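Glycosyl hydrolase family 2, TIM barrel domain protein (Faecalibacterium prausnitzii A2-165, PDB 6ED2) is a gut bacterial beta-glucuronidase of glycosyl hydrolase family 2, probably hydrolysing beta-glucuronides to release glucuronic acid. Local coordinates at residues Ser312-Leu316 / Val574-Leu578. Residues are numbered along the deposited sequence; the frame is centred on the assembly and turned at random.
Sequences SPVYL and VQGEL
Leu316 and Gly576 meet in a parallel bridge that shows how a TIM barrel is closed: the strand holding 312-316, at the start of the barrel, is laced to the last one, which holds 574-578. Gln575 O receives Leu316 N at 3.1 Å, and Glu577 N returns a bond of 2.8 Å to Leu316 O, coming from above the carbonyl plane, 35° out of it. The same oxygen draws a CA-H...O contact from Gly576 CA.

The Tyr315 side chain lies over the 574-578 backbone. Its CG is anti to the backbone N (chi1 -179°), which sends the ring across that strand. After CB, CG begins the approach, 3.9 Å from Gln575 O; CD1 settles against the carbonyl group of Gln575, and CE1 comes 3.4 Å from Val574 O, which lies at the ring edge. Gly576 CA stands over one face of the ring in a CH-pi contact, 4.2 Å from its centroid. At the hydroxyl end, the carboxylate of Glu577 sits at the ring edge, where CE2 and CZ each come 3.4 Å from Glu577 OE1. OH, the tip of the side chain, donates a very short bond of 2.5 Å to Glu577 OE1. Ring and carboxylate planes stand 74° apart.

Gln575 turns elsewhere: a water bridges its OE1 to Val314 O, while Arg306 also binds OE1. Phe626 adds an edge-to-face contact to the Tyr315 ring.

Glu577 is gripped from several directions, since OE1 also forms a salt bridge with Arg618 and OE2 accepts a bond from Trp619, both on helix 610-621. Arg618 would be expected to favour the anionic form of this buried carboxylate, which, held by tyrosine, arginine and tryptophan together, ties the barrel seam to that C-terminal helix.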
# COMPACT_ATOMS: atom_id res chain seq x y z
N SER A 312 -14.45 41.08 14.86
CA SER A 312 -13.02 40.80 14.69
C SER A 312 -12.78 39.96 13.43
O SER A 312 -13.55 39.04 13.14
CB SER A 312 -12.45 40.06 15.90
OG SER A 312 -12.02 40.97 16.88
N PRO A 313 -11.72 40.26 12.68
CA PRO A 313 -11.48 39.54 11.42
C PRO A 313 -11.03 38.10 11.65
O PRO A 313 -10.32 37.80 12.61
CB PRO A 313 -10.38 40.37 10.74
CG PRO A 313 -9.68 41.07 11.87
CD PRO A 313 -10.72 41.32 12.93
N VAL A 314 -11.48 37.21 10.76
CA VAL A 314 -11.10 35.80 10.80
C VAL A 314 -10.59 35.41 9.43
O VAL A 314 -11.27 35.63 8.42
CB VAL A 314 -12.28 34.88 11.18
CG1 VAL A 314 -11.82 33.43 11.14
CG2 VAL A 314 -12.79 35.21 12.56
N TYR A 315 -9.40 34.81 9.39
CA TYR A 315 -8.88 34.21 8.17
C TYR A 315 -9.36 32.77 8.11
O TYR A 315 -9.02 31.96 8.98
CB TYR A 315 -7.35 34.30 8.13
CG TYR A 315 -6.77 33.72 6.87
CD1 TYR A 315 -6.61 34.50 5.72
CD2 TYR A 315 -6.42 32.37 6.80
CE1 TYR A 315 -6.09 33.96 4.53
CE2 TYR A 315 -5.91 31.82 5.62
CZ TYR A 315 -5.75 32.61 4.50
OH TYR A 315 -5.24 32.05 3.35
N LEU A 316 -10.18 32.46 7.11
CA LEU A 316 -10.82 31.15 7.03
C LEU A 316 -9.80 30.11 6.59
O LEU A 316 -9.03 30.33 5.64
CB LEU A 316 -12.00 31.19 6.05
CG LEU A 316 -13.04 32.32 6.15
CD1 LEU A 316 -14.16 32.18 5.10
CD2 LEU A 316 -13.66 32.43 7.55
N VAL A 574 -6.76 37.84 -0.36
CA VAL A 574 -7.05 36.43 -0.12
C VAL A 574 -7.30 36.26 1.37
O VAL A 574 -6.40 36.44 2.19
CB VAL A 574 -5.93 35.51 -0.60
CG1 VAL A 574 -6.23 34.07 -0.20
CG2 VAL A 574 -5.76 35.61 -2.12
N GLN A 575 -8.54 35.93 1.73
CA GLN A 575 -8.92 35.91 3.14
C GLN A 575 -9.37 34.53 3.60
O GLN A 575 -9.92 34.41 4.70
CB GLN A 575 -10.02 36.94 3.39
CG GLN A 575 -9.53 38.37 3.27
CD GLN A 575 -8.57 38.73 4.38
OE1 GLN A 575 -8.83 38.45 5.54
NE2 GLN A 575 -7.44 39.37 4.03
N GLY A 576 -9.13 33.50 2.81
CA GLY A 576 -9.50 32.17 3.24
C GLY A 576 -8.96 31.10 2.32
O GLY A 576 -8.84 31.33 1.11
N GLU A 577 -8.62 29.94 2.88
CA GLU A 577 -8.17 28.78 2.11
C GLU A 577 -8.94 27.56 2.59
O GLU A 577 -8.82 27.16 3.75
CB GLU A 577 -6.66 28.57 2.24
CG GLU A 577 -6.16 28.58 3.69
CD GLU A 577 -4.65 28.74 3.78
OE1 GLU A 577 -4.14 29.85 3.48
OE2 GLU A 577 -3.98 27.75 4.14
N LEU A 578 -9.75 27.00 1.71
CA LEU A 578 -10.45 25.76 2.00
C LEU A 578 -9.96 24.79 0.95
O LEU A 578 -10.21 24.99 -0.25
CB LEU A 578 -11.97 25.92 1.97
CG LEU A 578 -12.56 27.03 2.84
CD1 LEU A 578 -14.07 27.00 2.74
CD2 LEU A 578 -12.13 26.95 4.29
O HOH W 1 -11.29 38.02 6.82